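Local atomic coordinates of ubiquitin-like-specific protease 2 (Saccharomyces cerevisiae, PDB entry 5LNB), a protein that removes SUMO from conjugated proteins as a cysteine protease of the C48 family, represented here by a piece carrying its catalytic domain. Residues E74-T85 and L107-N118. Residues are numbered along the deposited sequence; the frame is centred on the assembly and turned at random.
Sequences EQVHLMSSFFYT and LFSKKYVVIPIN. With ACT (acetate ion), chain B.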
ATOM      1  N   GLU A  74     -11.113  -7.470  -9.208  1.00 30.06           N
ATOM      2  CA  GLU A  74     -10.942  -6.590 -10.355  1.00 34.12           C
ATOM      3  C   GLU A  74     -11.057  -5.108 -10.011  1.00 33.18           C
ATOM      4  O   GLU A  74     -10.811  -4.281 -10.892  1.00 31.17           O
ATOM      5  CB  GLU A  74     -11.961  -6.948 -11.439  1.00 39.19           C
ATOM      6  CG  GLU A  74     -13.410  -6.926 -10.969  1.00 49.59           C
ATOM      7  CD  GLU A  74     -13.981  -8.321 -10.678  1.00 58.56           C
ATOM      8  OE1 GLU A  74     -13.309  -9.147  -9.996  1.00 50.10           O
ATOM      9  OE2 GLU A  74     -15.117  -8.584 -11.141  1.00 62.69           O
ATOM     10  N   GLN A  75     -11.412  -4.745  -8.777  1.00 30.62           N
ATOM     11  CA  GLN A  75     -11.564  -3.345  -8.395  1.00 29.59           C
ATOM     12  C   GLN A  75     -10.276  -2.698  -7.895  1.00 27.41           C
ATOM     13  O   GLN A  75     -10.236  -1.466  -7.770  1.00 25.14           O
ATOM     14  CB  GLN A  75     -12.633  -3.201  -7.308  1.00 29.71           C
ATOM     15  CG  GLN A  75     -14.017  -3.656  -7.731  1.00 31.80           C
ATOM     16  CD  GLN A  75     -15.028  -3.578  -6.600  1.00 36.08           C
ATOM     17  OE1 GLN A  75     -14.682  -3.717  -5.422  1.00 36.24           O
ATOM     18  NE2 GLN A  75     -16.284  -3.326  -6.954  1.00 36.71           N
ATOM     19  N   VAL A  76      -9.227  -3.479  -7.617  1.00 23.21           N
ATOM     20  CA  VAL A  76      -8.034  -2.988  -6.936  1.00 24.91           C
ATOM     21  C   VAL A  76      -6.797  -3.379  -7.734  1.00 29.31           C
ATOM     22  O   VAL A  76      -6.688  -4.515  -8.205  1.00 23.16           O
ATOM     23  CB  VAL A  76      -7.946  -3.543  -5.493  1.00 28.26           C
ATOM     24  CG1 VAL A  76      -7.866  -5.065  -5.515  1.00 27.57           C
ATOM     25  CG2 VAL A  76      -6.755  -2.957  -4.734  1.00 18.88           C
ATOM     26  N   HIS A  77      -5.854  -2.445  -7.873  1.00 25.51           N
ATOM     27  CA  HIS A  77      -4.517  -2.735  -8.379  1.00 21.76           C
ATOM     28  C   HIS A  77      -3.485  -2.251  -7.366  1.00 29.86           C
ATOM     29  O   HIS A  77      -3.447  -1.060  -7.031  1.00 23.40           O
ATOM     30  CB  HIS A  77      -4.273  -2.075  -9.731  1.00 23.32           C
ATOM     31  CG  HIS A  77      -3.054  -2.593 -10.432  1.00 31.78           C
ATOM     32  ND1 HIS A  77      -1.779  -2.174 -10.120  1.00 32.94           N
ATOM     33  CD2 HIS A  77      -2.916  -3.514 -11.413  1.00 32.79           C
ATOM     34  CE1 HIS A  77      -0.910  -2.806 -10.889  1.00 32.83           C
ATOM     35  NE2 HIS A  77      -1.574  -3.625 -11.681  1.00 35.68           N
ATOM     36  N   LEU A  78      -2.649  -3.173  -6.888  1.00 28.33           N
ATOM     37  CA  LEU A  78      -1.624  -2.878  -5.892  1.00 19.51           C
ATOM     38  C   LEU A  78      -0.277  -2.773  -6.588  1.00 19.59           C
ATOM     39  O   LEU A  78       0.191  -3.739  -7.192  1.00 23.60           O
ATOM     40  CB  LEU A  78      -1.574  -3.954  -4.805  1.00 18.14           C
ATOM     41  CG  LEU A  78      -0.390  -3.878  -3.835  1.00 21.99           C
ATOM     42  CD1 LEU A  78      -0.382  -2.561  -3.040  1.00 16.42           C
ATOM     43  CD2 LEU A  78      -0.374  -5.054  -2.871  1.00 22.76           C
ATOM     44  N   MET A  79       0.334  -1.600  -6.520  1.00 26.18           N
ATOM     45  CA  MET A  79       1.699  -1.436  -6.990  1.00 22.18           C
ATOM     46  C   MET A  79       2.665  -1.850  -5.893  1.00 26.90           C
ATOM     47  O   MET A  79       2.447  -1.562  -4.711  1.00 27.38           O
ATOM     48  CB  MET A  79       1.960   0.015  -7.380  1.00 21.60           C
ATOM     49  CG  MET A  79       1.159   0.498  -8.572  1.00 25.67           C
ATOM     50  SD  MET A  79       1.665  -0.365 -10.059  1.00 24.60           S
ATOM     51  CE  MET A  79       0.910   0.689 -11.292  1.00 31.07           C
ATOM     52  N   SER A  80       3.735  -2.532  -6.277  1.00 23.23           N
ATOM     53  CA  SER A  80       4.817  -2.707  -5.323  1.00 23.77           C
ATOM     54  C   SER A  80       5.495  -1.362  -5.061  1.00 24.83           C
ATOM     55  O   SER A  80       5.411  -0.426  -5.870  1.00 24.21           O
ATOM     56  CB  SER A  80       5.837  -3.721  -5.835  1.00 23.15           C
ATOM     57  OG  SER A  80       6.868  -3.075  -6.553  1.00 26.40           O
ATOM     58  N   SER A  81       6.174  -1.267  -3.910  1.00 22.73           N
ATOM     59  CA  SER A  81       6.851  -0.022  -3.557  1.00 20.02           C
ATOM     60  C   SER A  81       7.883   0.400  -4.595  1.00 22.97           C
ATOM     61  O   SER A  81       8.191   1.591  -4.698  1.00 24.69           O
ATOM     62  CB  SER A  81       7.530  -0.155  -2.198  1.00 25.83           C
ATOM     63  OG  SER A  81       8.537  -1.145  -2.238  1.00 26.42           O
ATOM     64  N   PHE A  82       8.426  -0.538  -5.369  1.00 22.34           N
ATOM     65  CA  PHE A  82       9.431  -0.167  -6.358  1.00 24.93           C
ATOM     66  C   PHE A  82       8.858   0.576  -7.556  1.00 22.25           C
ATOM     67  O   PHE A  82       9.634   1.202  -8.282  1.00 22.52           O
ATOM     68  CB  PHE A  82      10.195  -1.406  -6.823  1.00 31.09           C
ATOM     69  CG  PHE A  82      11.017  -2.034  -5.740  1.00 35.96           C
ATOM     70  CD1 PHE A  82      10.479  -3.024  -4.932  1.00 33.23           C
ATOM     71  CD2 PHE A  82      12.319  -1.615  -5.506  1.00 39.50           C
ATOM     72  CE1 PHE A  82      11.229  -3.604  -3.931  1.00 31.82           C
ATOM     73  CE2 PHE A  82      13.077  -2.193  -4.500  1.00 36.93           C
ATOM     74  CZ  PHE A  82      12.530  -3.188  -3.712  1.00 33.47           C
ATOM     75  N   PHE A  83       7.535   0.564  -7.762  1.00 19.31           N
ATOM     76  CA  PHE A  83       6.960   1.305  -8.881  1.00 19.98           C
ATOM     77  C   PHE A  83       7.292   2.794  -8.797  1.00 24.78           C
ATOM     78  O   PHE A  83       7.853   3.376  -9.738  1.00 22.89           O
ATOM     79  CB  PHE A  83       5.444   1.094  -8.940  1.00 21.19           C
ATOM     80  CG  PHE A  83       4.744   2.022  -9.896  1.00 19.71           C
ATOM     81  CD1 PHE A  83       4.762   1.778 -11.256  1.00 22.86           C
ATOM     82  CD2 PHE A  83       4.082   3.148  -9.434  1.00 19.68           C
ATOM     83  CE1 PHE A  83       4.114   2.632 -12.140  1.00 29.36           C
ATOM     84  CE2 PHE A  83       3.442   4.012 -10.314  1.00 19.23           C
ATOM     85  CZ  PHE A  83       3.457   3.751 -11.664  1.00 24.02           C
ATOM     86  N   TYR A  84       6.935   3.443  -7.681  1.00 21.49           N
ATOM     87  CA  TYR A  84       7.160   4.884  -7.593  1.00 17.74           C
ATOM     88  C   TYR A  84       8.635   5.208  -7.740  1.00 17.75           C
ATOM     89  O   TYR A  84       9.009   6.144  -8.455  1.00 28.60           O
ATOM     90  CB  TYR A  84       6.619   5.444  -6.276  1.00 16.19           C
ATOM     91  CG  TYR A  84       6.789   6.939  -6.143  1.00 20.83           C
ATOM     92  CD1 TYR A  84       7.934   7.477  -5.558  1.00 24.59           C
ATOM     93  CD2 TYR A  84       5.802   7.809  -6.577  1.00 16.77           C
ATOM     94  CE1 TYR A  84       8.096   8.840  -5.420  1.00 25.14           C
ATOM     95  CE2 TYR A  84       5.950   9.173  -6.449  1.00 19.29           C
ATOM     96  CZ  TYR A  84       7.095   9.687  -5.872  1.00 23.90           C
ATOM     97  OH  TYR A  84       7.254  11.045  -5.745  1.00 24.61           O
ATOM     98  N   THR A  85       9.493   4.430  -7.084  1.00 22.43           N
ATOM     99  CA  THR A  85      10.929   4.654  -7.207  1.00 20.26           C
ATOM    100  C   THR A  85      11.379   4.564  -8.661  1.00 27.17           C
ATOM    101  O   THR A  85      12.204   5.364  -9.119  1.00 21.50           O
ATOM    102  CB  THR A  85      11.669   3.644  -6.341  1.00 24.99           C
ATOM    103  OG1 THR A  85      11.260   3.817  -4.977  1.00 27.38           O
ATOM    104  CG2 THR A  85      13.187   3.824  -6.466  1.00 29.50           C
ATOM    105  N   LEU A 107      -5.336   0.138 -15.574  1.00 18.05           N
ATOM    106  CA  LEU A 107      -5.519   0.824 -14.290  1.00 21.72           C
ATOM    107  C   LEU A 107      -6.835   1.590 -14.214  1.00 25.46           C
ATOM    108  O   LEU A 107      -7.417   1.707 -13.128  1.00 25.90           O
ATOM    109  CB  LEU A 107      -4.352   1.775 -14.020  1.00 19.68           C
ATOM    110  CG  LEU A 107      -2.988   1.091 -13.876  1.00 24.65           C
ATOM    111  CD1 LEU A 107      -1.877   2.101 -13.588  1.00 19.41           C
ATOM    112  CD2 LEU A 107      -3.067   0.017 -12.784  1.00 22.69           C
ATOM    113  N   PHE A 108      -7.316   2.128 -15.334  1.00 26.82           N
ATOM    114  CA  PHE A 108      -8.523   2.942 -15.287  1.00 28.80           C
ATOM    115  C   PHE A 108      -9.795   2.110 -15.160  1.00 30.15           C
ATOM    116  O   PHE A 108     -10.881   2.688 -15.073  1.00 31.45           O
ATOM    117  CB  PHE A 108      -8.601   3.857 -16.518  1.00 28.03           C
ATOM    118  CG  PHE A 108      -7.660   5.046 -16.460  1.00 32.06           C
ATOM    119  CD1 PHE A 108      -6.366   4.910 -15.978  1.00 29.00           C
ATOM    120  CD2 PHE A 108      -8.075   6.298 -16.890  1.00 34.93           C
ATOM    121  CE1 PHE A 108      -5.505   5.991 -15.932  1.00 25.44           C
ATOM    122  CE2 PHE A 108      -7.218   7.383 -16.841  1.00 31.29           C
ATOM    123  CZ  PHE A 108      -5.934   7.229 -16.364  1.00 27.38           C
ATOM    124  N   SER A 109      -9.705   0.781 -15.133  1.00 23.78           N
ATOM    125  CA  SER A 109     -10.859  -0.017 -14.735  1.00 25.78           C
ATOM    126  C   SER A 109     -10.873  -0.298 -13.235  1.00 21.47           C
ATOM    127  O   SER A 109     -11.801  -0.945 -12.739  1.00 22.50           O
ATOM    128  CB  SER A 109     -10.901  -1.334 -15.515  1.00 27.00           C
ATOM    129  OG  SER A 109      -9.843  -2.188 -15.121  1.00 36.16           O
ATOM    130  N   LYS A 110      -9.891   0.198 -12.496  1.00 20.16           N
ATOM    131  CA  LYS A 110      -9.812  -0.042 -11.065  1.00 20.72           C
ATOM    132  C   LYS A 110     -10.514   1.061 -10.275  1.00 26.23           C
ATOM    133  O   LYS A 110     -10.408   2.248 -10.596  1.00 28.72           O
ATOM    134  CB  LYS A 110      -8.346  -0.145 -10.635  1.00 21.46           C
ATOM    135  CG  LYS A 110      -7.522  -1.103 -11.489  1.00 22.40           C
ATOM    136  CD  LYS A 110      -8.020  -2.525 -11.320  1.00 25.32           C
ATOM    137  CE  LYS A 110      -7.588  -3.409 -12.476  1.00 27.88           C
ATOM    138  NZ  LYS A 110      -8.119  -4.773 -12.244  1.00 34.41           N
ATOM    139  N   LYS A 111     -11.236   0.654  -9.232  1.00 27.50           N
ATOM    140  CA  LYS A 111     -11.718   1.610  -8.238  1.00 28.60           C
ATOM    141  C   LYS A 111     -10.600   2.124  -7.327  1.00 26.22           C
ATOM    142  O   LYS A 111     -10.664   3.267  -6.869  1.00 27.53           O
ATOM    143  CB  LYS A 111     -12.806   0.969  -7.381  1.00 33.45           C
ATOM    144  CG  LYS A 111     -14.140   0.812  -8.064  1.00 36.49           C
ATOM    145  CD  LYS A 111     -15.190   0.340  -7.062  1.00 43.42           C
ATOM    146  CE  LYS A 111     -16.585   0.563  -7.612  1.00 56.53           C
ATOM    147  NZ  LYS A 111     -16.783   1.992  -8.002  1.00 62.12           N
ATOM    148  N   TYR A 112      -9.588   1.306  -7.029  1.00 23.20           N
ATOM    149  CA  TYR A 112      -8.523   1.684  -6.093  1.00 19.29           C
ATOM    150  C   TYR A 112      -7.188   1.252  -6.677  1.00 20.34           C
ATOM    151  O   TYR A 112      -6.971   0.063  -6.916  1.00 25.23           O
ATOM    152  CB  TYR A 112      -8.724   1.045  -4.703  1.00 17.66           C
ATOM    153  CG  TYR A 112     -10.172   1.022  -4.260  1.00 18.97           C
ATOM    154  CD1 TYR A 112     -10.817   2.183  -3.844  1.00 20.20           C
ATOM    155  CD2 TYR A 112     -10.903  -0.159  -4.293  1.00 19.97           C
ATOM    156  CE1 TYR A 112     -12.165   2.161  -3.468  1.00 23.57           C
ATOM    157  CE2 TYR A 112     -12.236  -0.194  -3.914  1.00 21.91           C
ATOM    158  CZ  TYR A 112     -12.862   0.964  -3.512  1.00 24.18           C
ATOM    159  OH  TYR A 112     -14.183   0.901  -3.153  1.00 29.67           O
ATOM    160  N   VAL A 113      -6.295   2.205  -6.913  1.00 17.44           N
ATOM    161  CA  VAL A 113      -4.923   1.898  -7.308  1.00 16.60           C
ATOM    162  C   VAL A 113      -4.022   2.331  -6.157  1.00 22.40           C
ATOM    163  O   VAL A 113      -3.984   3.518  -5.802  1.00 21.95           O
ATOM    164  CB  VAL A 113      -4.532   2.577  -8.626  1.00 15.30           C
ATOM    165  CG1 VAL A 113      -3.112   2.187  -9.025  1.00 14.86           C
ATOM    166  CG2 VAL A 113      -5.524   2.195  -9.739  1.00 20.88           C
ATOM    167  N   VAL A 114      -3.318   1.368  -5.565  1.00 22.51           N
ATOM    168  CA  VAL A 114      -2.604   1.567  -4.307  1.00 19.44           C
ATOM    169  C   VAL A 114      -1.125   1.744  -4.607  1.00 17.16           C
ATOM    170  O   VAL A 114      -0.495   0.861  -5.202  1.00 20.78           O
ATOM    171  CB  VAL A 114      -2.828   0.393  -3.343  1.00 17.75           C
ATOM    172  CG1 VAL A 114      -2.072   0.639  -2.015  1.00 20.91           C
ATOM    173  CG2 VAL A 114      -4.331   0.184  -3.093  1.00 16.38           C
ATOM    174  N   ILE A 115      -0.559   2.868  -4.185  1.00 16.99           N
ATOM    175  CA  ILE A 115       0.851   3.126  -4.469  1.00 19.65           C
ATOM    176  C   ILE A 115       1.595   3.501  -3.194  1.00 21.06           C
ATOM    177  O   ILE A 115       1.528   4.661  -2.759  1.00 20.37           O
ATOM    178  CB  ILE A 115       1.011   4.220  -5.531  1.00 21.91           C
ATOM    179  CG1 ILE A 115       0.249   3.836  -6.799  1.00 22.42           C
ATOM    180  CG2 ILE A 115       2.493   4.458  -5.816  1.00 19.90           C
ATOM    181  CD1 ILE A 115       0.279   4.909  -7.868  1.00 21.97           C
ATOM    182  N   PRO A 116       2.301   2.564  -2.560  1.00 20.71           N
ATOM    183  CA  PRO A 116       3.171   2.941  -1.437  1.00 17.83           C
ATOM    184  C   PRO A 116       4.426   3.649  -1.934  1.00 19.63           C
ATOM    185  O   PRO A 116       4.955   3.338  -3.004  1.00 19.54           O
ATOM    186  CB  PRO A 116       3.493   1.606  -0.757  1.00 22.18           C
ATOM    187  CG  PRO A 116       3.165   0.561  -1.738  1.00 25.53           C
ATOM    188  CD  PRO A 116       2.125   1.108  -2.675  1.00 23.78           C
ATOM    189  N   ILE A 117       4.895   4.618  -1.145  1.00 20.43           N
ATOM    190  CA  ILE A 117       5.943   5.542  -1.564  1.00 20.68           C
ATOM    191  C   ILE A 117       7.067   5.513  -0.539  1.00 21.29           C
ATOM    192  O   ILE A 117       6.842   5.768   0.651  1.00 20.88           O
ATOM    193  CB  ILE A 117       5.396   6.971  -1.746  1.00 21.29           C
ATOM    194  CG1 ILE A 117       4.416   6.984  -2.927  1.00 20.55           C
ATOM    195  CG2 ILE A 117       6.532   7.969  -1.938  1.00 16.86           C
ATOM    196  CD1 ILE A 117       3.724   8.307  -3.160  1.00 17.01           C
ATOM    197  N   ASN A 118       8.277   5.219  -1.002  1.00 21.10           N
ATOM    198  CA  ASN A 118       9.453   5.087  -0.149  1.00 19.92           C
ATOM    199  C   ASN A 118      10.486   6.089  -0.638  1.00 22.66           C
ATOM    200  O   ASN A 118      11.102   5.883  -1.687  1.00 24.39           O
ATOM    201  CB  ASN A 118       9.989   3.657  -0.194  1.00 22.21           C
ATOM    202  CG  ASN A 118      11.372   3.525   0.422  1.00 28.77           C
ATOM    203  OD1 ASN A 118      11.796   4.355   1.224  1.00 31.15           O
ATOM    204  ND2 ASN A 118      12.082   2.467   0.050  1.00 27.88           N
TER
HETATM  205  C   ACT B 901      15.424   3.353   0.721  1.00 52.88           C
HETATM  206  O   ACT B 901      15.015   4.442   1.211  1.00 45.97           O
HETATM  207  OXT ACT B 901      14.616   2.678   0.043  1.00 50.57           O
HETATM  208  CH3 ACT B 901      16.826   2.856   0.916  1.00 54.67           C
HETATM  209  O   HOH W   1     -10.756  -4.396 -13.649  1.00 43.47           O
HETATM  210  O   HOH W   2     -15.945  -1.509  -3.260  1.00 44.05           O
HETATM  211  O   HOH W   3       5.102   2.404  -5.632  1.00 17.40           O
HETATM  212  O   HOH W   4       8.516   4.182  -3.616  1.00 20.78           O
HETATM  213  O   HOH W   5      11.685   6.579  -4.364  1.00 28.07           O
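K110, two residues ahead of strand 112-118, lies along E74, Q75 and H77 from CB to NZ, a worked example of a lysine used over its whole length. Its CB lies 3.7 Å from Q75 O; CG, set beside the backbone N (chi1 -50°), touches H77 CB, and a bend at the next torsion turns CD toward E74 O. Beyond it the chain runs extended, and NZ hydrogen-bonds E74 O at 3.1 Å, arriving from above the carbonyl plane, 46° out of it. Water 1 donates to the same oxygen and to S109 OG, which also bonds the backbone O of D106. With an alanine in place of K110, E74 O would probably lose its lysine partner, keeping water 1, and the contact of CG with H77 CB would go.

H77 puts its imidazole under L107, whose CD2 sits over one ring face, 3.6 Å from the centroid, in a CH-pi contact; ND1 is buried without a polar partner. The other branch, L107 CD1, meets M79 CE tip to tip at 3.9 Å, and that methyl also covers the centre of a face of F83.

The backbones of strands 76-78 and 112-118 pair in parallel. H77 gives its N-H to Y112 O, V114 N donates to H77 O at 2.8 Å, and M79 N continues the ladder to V114 O. P116, lacking an N-H, ends this pattern and lays CD 3.4 Å from M79 O. Y84 N donates to water 3, which lies 2.8 Å from P116 O, and I117 CG2 lies over one face of the Y84 ring. S80 OG accepts from F82 N, a capping bond at the turn into helix 82-87.

Strand 76-78 is an outermost strand of the mixed sheet within this chain, joined to strand 112-119 by a right-handed parallel crossover within the papain-like Ulp1-type catalytic domain.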